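Local coordinates for protein putative glucarate dehydratase (Pseudomonas fluorescens, PDB 4IT1) that probably catalyses the magnesium-dependent dehydration of D-glucarate to 5-dehydro-4-deoxy-D-glucarate, as a member of the mandelate racemase/muconate lactonizing enzyme family, at residues 144-149 and 398-403; 161-166 and 391-396. One frame throughout, in Å; residues are numbered along the deposited sequence. Where two conformers were deposited one is given.

Interaction 1: 144-149 and 398-403; sequences QARYLN and RAPGLG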
ATOM      1  N   GLN A 144     -11.221  10.418 -12.034  1.00 72.43           N
ATOM      2  CA  GLN A 144     -11.081   9.112 -12.683  1.00 69.28           C
ATOM      3  C   GLN A 144     -12.370   8.302 -12.602  1.00 66.99           C
ATOM      4  O   GLN A 144     -12.780   7.683 -13.579  1.00 70.92           O
ATOM      5  CB  GLN A 144      -9.948   8.317 -12.037  1.00 71.02           C
ATOM      6  CG  GLN A 144      -8.558   8.886 -12.259  1.00 83.21           C
ATOM      7  CD  GLN A 144      -7.468   8.062 -11.596  1.00 86.38           C
ATOM      8  OE1 GLN A 144      -7.631   6.865 -11.364  1.00 89.47           O
ATOM      9  NE2 GLN A 144      -6.340   8.700 -11.303  1.00 88.96           N
ATOM     10  N   ALA A 145     -13.001   8.331 -11.430  1.00 67.27           N
ATOM     11  CA  ALA A 145     -14.209   7.563 -11.150  1.00 71.92           C
ATOM     12  C   ALA A 145     -15.432   8.053 -11.927  1.00 79.36           C
ATOM     13  O   ALA A 145     -16.270   7.242 -12.334  1.00 89.26           O
ATOM     14  CB  ALA A 145     -14.491   7.563  -9.660  1.00 54.93           C
ATOM     15  N   ARG A 146     -15.533   9.370 -12.111  1.00 76.47           N
ATOM     16  CA  ARG A 146     -16.602   9.981 -12.911  1.00 71.26           C
ATOM     17  C   ARG A 146     -16.464   9.612 -14.398  1.00 76.52           C
ATOM     18  O   ARG A 146     -17.458   9.313 -15.068  1.00 89.02           O
ATOM     19  CB  ARG A 146     -16.606  11.508 -12.740  1.00 68.71           C
ATOM     20  CG  ARG A 146     -17.057  12.020 -11.375  1.00 60.32           C
ATOM     21  CD  ARG A 146     -18.568  12.146 -11.298  1.00 70.34           C
ATOM     22  NE  ARG A 146     -19.023  12.668 -10.010  1.00 72.75           N
ATOM     23  CZ  ARG A 146     -20.267  12.545  -9.549  1.00 80.67           C
ATOM     24  NH1 ARG A 146     -21.189  11.906 -10.260  1.00 78.83           N
ATOM     25  NH2 ARG A 146     -20.591  13.051  -8.365  1.00 75.52           N
ATOM     26  N   TYR A 147     -15.226   9.633 -14.892  1.00 68.52           N
ATOM     27  CA  TYR A 147     -14.884   9.265 -16.267  1.00 69.83           C
ATOM     28  C   TYR A 147     -15.101   7.773 -16.538  1.00 84.07           C
ATOM     29  O   TYR A 147     -15.455   7.377 -17.652  1.00 93.89           O
ATOM     30  CB  TYR A 147     -13.431   9.664 -16.529  1.00 66.62           C
ATOM     31  CG  TYR A 147     -12.793   9.184 -17.817  1.00 75.84           C
ATOM     32  CD1 TYR A 147     -13.369   9.444 -19.063  1.00 78.84           C
ATOM     33  CD2 TYR A 147     -11.569   8.515 -17.787  1.00 85.94           C
ATOM     34  CE1 TYR A 147     -12.757   9.019 -20.237  1.00 76.69           C
ATOM     35  CE2 TYR A 147     -10.947   8.093 -18.953  1.00 81.17           C
ATOM     36  CZ  TYR A 147     -11.544   8.344 -20.174  1.00 85.29           C
ATOM     37  OH  TYR A 147     -10.915   7.916 -21.323  1.00 85.28           O
ATOM     38  N   LEU A 148     -14.889   6.954 -15.513  1.00 79.61           N
ATOM     39  CA  LEU A 148     -15.119   5.518 -15.598  1.00 81.24           C
ATOM     40  C   LEU A 148     -16.547   5.129 -15.241  1.00 78.21           C
ATOM     41  O   LEU A 148     -16.945   3.982 -15.441  1.00 84.63           O
ATOM     42  CB  LEU A 148     -14.145   4.775 -14.690  1.00 81.28           C
ATOM     43  CG  LEU A 148     -12.847   4.310 -15.340  1.00 82.55           C
ATOM     44  CD1 LEU A 148     -11.758   4.200 -14.290  1.00 81.97           C
ATOM     45  CD2 LEU A 148     -13.057   2.980 -16.046  1.00 84.14           C
ATOM     46  N   ASN A 149     -17.305   6.080 -14.697  1.00 75.79           N
ATOM     47  CA  ASN A 149     -18.711   5.871 -14.340  1.00 79.59           C
ATOM     48  C   ASN A 149     -18.882   4.928 -13.138  1.00 81.65           C
ATOM     49  O   ASN A 149     -20.005   4.583 -12.756  1.00 81.24           O
ATOM     50  CB  ASN A 149     -19.501   5.382 -15.571  1.00 84.84           C
ATOM     51  CG  ASN A 149     -21.006   5.517 -15.411  1.00 80.96           C
ATOM     52  OD1 ASN A 149     -21.768   4.841 -16.102  1.00 85.18           O
ATOM     53  ND2 ASN A 149     -21.442   6.387 -14.506  1.00 74.56           N
ATOM     54  N   ARG A 398     -23.610   2.980  -6.158  1.00 73.07           N
ATOM     55  CA  ARG A 398     -23.035   2.787  -7.487  1.00 80.39           C
ATOM     56  C   ARG A 398     -22.821   4.111  -8.230  1.00 74.12           C
ATOM     57  O   ARG A 398     -22.285   4.117  -9.348  1.00 69.29           O
ATOM     58  CB  ARG A 398     -23.900   1.820  -8.319  1.00 86.03           C
ATOM     59  CG  ARG A 398     -23.913   0.368  -7.837  1.00 74.40           C
ATOM     60  CD  ARG A 398     -22.525  -0.270  -7.840  1.00 70.05           C
ATOM     61  NE  ARG A 398     -21.831  -0.117  -9.120  1.00 65.37           N
ATOM     62  CZ  ARG A 398     -20.576  -0.498  -9.345  1.00 70.19           C
ATOM     63  NH1 ARG A 398     -20.029  -0.317 -10.542  1.00 66.09           N
ATOM     64  NH2 ARG A 398     -19.861  -1.053  -8.375  1.00 71.57           N
ATOM     65  N   ALA A 399     -23.235   5.218  -7.605  1.00 71.49           N
ATOM     66  CA  ALA A 399     -23.013   6.573  -8.139  1.00 61.17           C
ATOM     67  C   ALA A 399     -21.535   6.793  -8.464  1.00 67.58           C
ATOM     68  O   ALA A 399     -20.664   6.362  -7.692  1.00 64.78           O
ATOM     69  CB  ALA A 399     -23.501   7.620  -7.153  1.00 51.30           C
ATOM     70  N   PRO A 400     -21.245   7.451  -9.610  1.00 71.59           N
ATOM     71  CA  PRO A 400     -19.865   7.675 -10.070  1.00 71.20           C
ATOM     72  C   PRO A 400     -19.041   8.511  -9.084  1.00 74.97           C
ATOM     73  O   PRO A 400     -19.545   9.481  -8.504  1.00 61.23           O
ATOM     74  CB  PRO A 400     -20.041   8.435 -11.393  1.00 71.14           C
ATOM     75  CG  PRO A 400     -21.461   8.229 -11.791  1.00 75.03           C
ATOM     76  CD  PRO A 400     -22.227   8.080 -10.513  1.00 75.06           C
ATOM     77  N   GLY A 401     -17.783   8.118  -8.895  1.00 75.34           N
ATOM     78  CA  GLY A 401     -16.891   8.772  -7.941  1.00 62.97           C
ATOM     79  C   GLY A 401     -17.450   8.827  -6.536  1.00 67.04           C
ATOM     80  O   GLY A 401     -17.908   7.817  -5.996  1.00 75.37           O
ATOM     81  N   LEU A 402     -17.422  10.021  -5.953  1.00 73.20           N
ATOM     82  CA  LEU A 402     -17.991  10.256  -4.629  1.00 71.25           C
ATOM     83  C   LEU A 402     -19.521  10.320  -4.664  1.00 66.61           C
ATOM     84  O   LEU A 402     -20.173  10.238  -3.618  1.00 66.11           O
ATOM     85  CB  LEU A 402     -17.424  11.549  -4.022  1.00 80.26           C
ATOM     86  CG  LEU A 402     -15.931  11.603  -3.680  1.00 91.17           C
ATOM     87  CD1 LEU A 402     -15.502  13.036  -3.416  1.00 92.31           C
ATOM     88  CD2 LEU A 402     -15.598  10.716  -2.488  1.00 92.26           C
ATOM     89  N   GLY A 403     -20.081  10.472  -5.867  1.00 66.97           N
ATOM     90  CA  GLY A 403     -21.528  10.613  -6.052  1.00 77.70           C
ATOM     91  C   GLY A 403     -22.072  11.893  -5.440  1.00 78.18           C
ATOM     92  O   GLY A 403     -23.123  11.889  -4.793  1.00 79.11           O
TER
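R146 in the last turn of helix 128-148 and N149 just past its end hold P400 between their side chains. P400 is the first residue of a type II' beta turn that runs to G403, in the loop between strand 393-395 and helix 408-421. Followed outward from CB, the R146 chain leaves the helix with CG anti to its own carbonyl carbon. A bend at chi2 (-85°) then swings it across the turn. CD and NE approach P400 O in turn, and CZ closes to 3.3 Å from P400 O, which sits above the centre of one guanidinium face. NH1 also touches the proline ring, 3.8 Å from P400 CB, while NH2 reaches past it to lie 3.5 Å from G403 C, approaching it obliquely. With P400 O over the face, the guanidinium N-H groups do not point at it, and no hydrogen bond forms; the attraction is probably electrostatic. That oxygen is already the acceptor of the turn, taking G403 N at 2.9 Å. G401, the second residue of the turn, and G403, the last, both have positive phi, which favours glycine. The loop is further fixed to this part of the chain by a hydrogen bond of L402 N to D142 OD1, by backbone hydrogen bonds between G401 and both V150 and L152, and by the R398-D154 salt bridge. On the helix, Y147 and L148 pack on L148 of the second subunit. N149 leaves the helix with positive phi; its CG is anti to the backbone N (chi1 -164°), and the side chain runs alongside the proline, pointing the same way, with ND2 3.3 Å from P400 CG.

Interaction 2: 161-166 and 391-396; sequences RDEVPF and DGCVKI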
ATOM      1  N   ARG A 161     -17.432  -3.665   2.187  1.00 61.31           N
ATOM      2  CA  ARG A 161     -18.738  -3.424   2.797  1.00 60.44           C
ATOM      3  C   ARG A 161     -19.441  -2.310   2.008  1.00 69.36           C
ATOM      4  O   ARG A 161     -18.779  -1.525   1.317  1.00 73.03           O
ATOM      5  CB  ARG A 161     -18.589  -3.058   4.281  1.00 61.14           C
ATOM      6  CG  ARG A 161     -17.616  -1.906   4.544  1.00 67.02           C
ATOM      7  CD  ARG A 161     -17.187  -1.789   6.005  1.00 58.59           C
ATOM      8  NE  ARG A 161     -16.325  -2.891   6.455  1.00 55.27           N
ATOM      9  CZ  ARG A 161     -15.053  -3.066   6.095  1.00 55.07           C
ATOM     10  NH1 ARG A 161     -14.457  -2.225   5.252  1.00 57.49           N
ATOM     11  NH2 ARG A 161     -14.371  -4.098   6.569  1.00 50.36           N
ATOM     12  N   ASP A 162     -20.772  -2.275   2.081  1.00 70.92           N
ATOM     13  CA  ASP A 162     -21.582  -1.254   1.408  0.50 72.50           C
ATOM     14  C   ASP A 162     -22.065  -0.198   2.401  1.00 70.46           C
ATOM     15  O   ASP A 162     -22.708   0.790   2.026  1.00 71.21           O
ATOM     16  CB  ASP A 162     -22.768  -1.892   0.664  0.50 70.20           C
ATOM     17  CG  ASP A 162     -23.601  -2.816   1.547  0.50 66.25           C
ATOM     18  OD1 ASP A 162     -23.817  -2.493   2.733  0.50 61.28           O
ATOM     19  OD2 ASP A 162     -24.049  -3.870   1.045  0.50 72.39           O
ATOM     20  N   GLU A 163     -21.762  -0.431   3.675  1.00 69.69           N
ATOM     21  CA  GLU A 163     -22.112   0.476   4.755  1.00 65.53           C
ATOM     22  C   GLU A 163     -20.928   0.613   5.710  1.00 66.40           C
ATOM     23  O   GLU A 163     -20.317  -0.388   6.097  1.00 60.66           O
ATOM     24  CB  GLU A 163     -23.329  -0.041   5.508  1.00 68.85           C
ATOM     25  CG  GLU A 163     -24.629   0.086   4.736  1.00 88.68           C
ATOM     26  CD  GLU A 163     -25.849  -0.104   5.613  1.00100.60           C
ATOM     27  OE1 GLU A 163     -25.691  -0.485   6.793  1.00100.40           O
ATOM     28  OE2 GLU A 163     -26.971   0.132   5.119  1.00102.70           O
ATOM     29  N   VAL A 164     -20.611   1.853   6.080  1.00 64.92           N
ATOM     30  CA  VAL A 164     -19.486   2.149   6.973  1.00 57.82           C
ATOM     31  C   VAL A 164     -20.002   2.686   8.303  1.00 55.48           C
ATOM     32  O   VAL A 164     -20.624   3.750   8.338  1.00 53.75           O
ATOM     33  CB  VAL A 164     -18.506   3.164   6.345  1.00 59.79           C
ATOM     34  CG1 VAL A 164     -17.377   3.487   7.314  1.00 68.13           C
ATOM     35  CG2 VAL A 164     -17.941   2.628   5.033  1.00 64.76           C
ATOM     36  N   PRO A 165     -19.755   1.950   9.404  1.00 51.01           N
ATOM     37  CA  PRO A 165     -20.266   2.379  10.714  1.00 52.31           C
ATOM     38  C   PRO A 165     -19.518   3.603  11.267  1.00 62.03           C
ATOM     39  O   PRO A 165     -18.365   3.847  10.898  1.00 57.30           O
ATOM     40  CB  PRO A 165     -20.046   1.150  11.607  1.00 56.22           C
ATOM     41  CG  PRO A 165     -18.926   0.395  10.963  1.00 58.24           C
ATOM     42  CD  PRO A 165     -18.958   0.711   9.487  1.00 52.06           C
ATOM     43  N   PHE A 166     -20.194   4.368  12.120  1.00 60.32           N
ATOM     44  CA  PHE A 166     -19.627   5.560  12.739  1.00 56.59           C
ATOM     45  C   PHE A 166     -20.123   5.667  14.158  1.00 57.30           C
ATOM     46  O   PHE A 166     -21.160   5.101  14.500  1.00 68.59           O
ATOM     47  CB  PHE A 166     -20.038   6.820  11.982  1.00 51.56           C
ATOM     48  CG  PHE A 166     -19.205   7.099  10.769  1.00 54.73           C
ATOM     49  CD1 PHE A 166     -18.051   7.871  10.866  1.00 55.51           C
ATOM     50  CD2 PHE A 166     -19.578   6.603   9.524  1.00 50.54           C
ATOM     51  CE1 PHE A 166     -17.287   8.144   9.742  1.00 47.14           C
ATOM     52  CE2 PHE A 166     -18.812   6.870   8.396  1.00 49.41           C
ATOM     53  CZ  PHE A 166     -17.663   7.641   8.507  1.00 54.96           C
ATOM     54  N   ASP A 391     -28.857   4.329  10.592  1.00 78.99           N
ATOM     55  CA  ASP A 391     -28.424   3.257  11.503  1.00 92.30           C
ATOM     56  C   ASP A 391     -26.948   3.392  11.899  1.00 96.35           C
ATOM     57  O   ASP A 391     -26.256   2.395  12.141  1.00 91.80           O
ATOM     58  CB  ASP A 391     -28.728   1.865  10.919  1.00 98.42           C
ATOM     59  CG  ASP A 391     -30.213   1.650  10.648  1.00104.61           C
ATOM     60  OD1 ASP A 391     -31.029   1.767  11.592  1.00 94.29           O
ATOM     61  OD2 ASP A 391     -30.562   1.352   9.484  1.00104.64           O
ATOM     62  N   GLY A 392     -26.489   4.639  11.984  1.00 91.15           N
ATOM     63  CA  GLY A 392     -25.102   4.946  12.307  1.00 80.10           C
ATOM     64  C   GLY A 392     -24.135   4.559  11.207  1.00 67.26           C
ATOM     65  O   GLY A 392     -22.987   4.218  11.484  1.00 78.26           O
ATOM     66  N   CYS A 393     -24.599   4.618   9.961  1.00 61.20           N
ATOM     67  CA  CYS A 393     -23.789   4.219   8.815  1.00 56.52           C
ATOM     68  C   CYS A 393     -23.929   5.157   7.629  1.00 56.82           C
ATOM     69  O   CYS A 393     -24.904   5.896   7.510  1.00 53.14           O
ATOM     70  CB  CYS A 393     -24.150   2.801   8.356  1.00 66.70           C
ATOM     71  SG  CYS A 393     -23.499   1.457   9.372  1.00 69.13           S
ATOM     72  N   VAL A 394     -22.944   5.085   6.743  1.00 58.67           N
ATOM     73  CA  VAL A 394     -22.942   5.810   5.490  1.00 55.89           C
ATOM     74  C   VAL A 394     -22.952   4.783   4.357  1.00 67.80           C
ATOM     75  O   VAL A 394     -22.072   3.916   4.284  1.00 69.93           O
ATOM     76  CB  VAL A 394     -21.699   6.719   5.385  1.00 57.94           C
ATOM     77  CG1 VAL A 394     -21.600   7.358   4.016  1.00 54.25           C
ATOM     78  CG2 VAL A 394     -21.725   7.794   6.461  1.00 64.72           C
ATOM     79  N   LYS A 395     -23.956   4.883   3.485  1.00 76.68           N
ATOM     80  CA  LYS A 395     -24.112   3.974   2.350  1.00 70.50           C
ATOM     81  C   LYS A 395     -23.125   4.255   1.226  1.00 64.21           C
ATOM     82  O   LYS A 395     -22.978   5.399   0.790  1.00 54.25           O
ATOM     83  CB  LYS A 395     -25.538   4.049   1.786  1.00 76.23           C
ATOM     84  CG  LYS A 395     -26.483   2.956   2.263  1.00 90.21           C
ATOM     85  CD  LYS A 395     -27.250   3.352   3.515  1.00 93.97           C
ATOM     86  CE  LYS A 395     -28.557   2.576   3.609  1.00 88.48           C
ATOM     87  NZ  LYS A 395     -29.258   2.781   4.906  1.00 78.75           N
ATOM     88  N   ILE A 396     -22.463   3.202   0.755  1.00 56.05           N
ATOM     89  CA  ILE A 396     -21.668   3.275  -0.469  1.00 66.06           C
ATOM     90  C   ILE A 396     -22.544   2.769  -1.616  1.00 76.26           C
ATOM     91  O   ILE A 396     -23.053   1.644  -1.567  1.00 79.75           O
ATOM     92  CB  ILE A 396     -20.360   2.443  -0.371  1.00 63.31           C
ATOM     93  CG1 ILE A 396     -19.572   2.802   0.894  1.00 71.69           C
ATOM     94  CG2 ILE A 396     -19.498   2.606  -1.623  1.00 61.63           C
ATOM     95  CD1 ILE A 396     -19.119   4.247   0.974  1.00 71.61           C
TER
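E163 and K395 lie side by side on one face of a short antiparallel pair, pointing the same way, and their ends meet in a salt bridge, E163 OE2 to K395 NZ at 3.5 Å. The glutamate chain is extended beyond CG, whereas the lysine bends at chi2 (91°) and runs its CD and CE along the same carboxylate oxygen. On this face too, C393 packs against P165, its SG 3.6 Å from P165 CA and 3.9 Å from E163 OE1. The other face is apolar: the F166 ring lies at a slant to V394, CE2 meeting CG2 at 3.6 Å, and V164 sits beside them. V394 packs on M352 and F166 on M354 of helix 348-360, and I396 rests on H356 and A359 of that helix. V164 and V394 form the hydrogen-bonded pair, N to O in both directions. Hydrogen bonds from I396 N to D162 O (2.7 Å, nearly straight at 175°) and from F166 N to G392 O, more bent at 138°, continue the ladder on either end. Strand 393-395 thus lies antiparallel beside strand 163-170, the first of the parallel series, consistent with the modified (β/α)7β barrel of the enolase superfamily.

Overall arrangement
The segments of interactions 1 and 2 lie close in sequence, 391-396 leading almost directly into 398-403, and strand 163-170 follows helix 128-148, so the two contacts join the same two regions of the chain twice. Their centres are 19 Å apart. Helix 348-360 links them: M352 touches L402 of interaction 1 and V394 of interaction 2. The centre of interaction 1 is about 24 Å from that of the chain, next to the second subunit and away from the metal site. Interaction 2 is nearer the active site, with the F166 side chain about 8 Å from that of H342, a predicted proton acceptor, and about 14 Å from the bound magnesium ion.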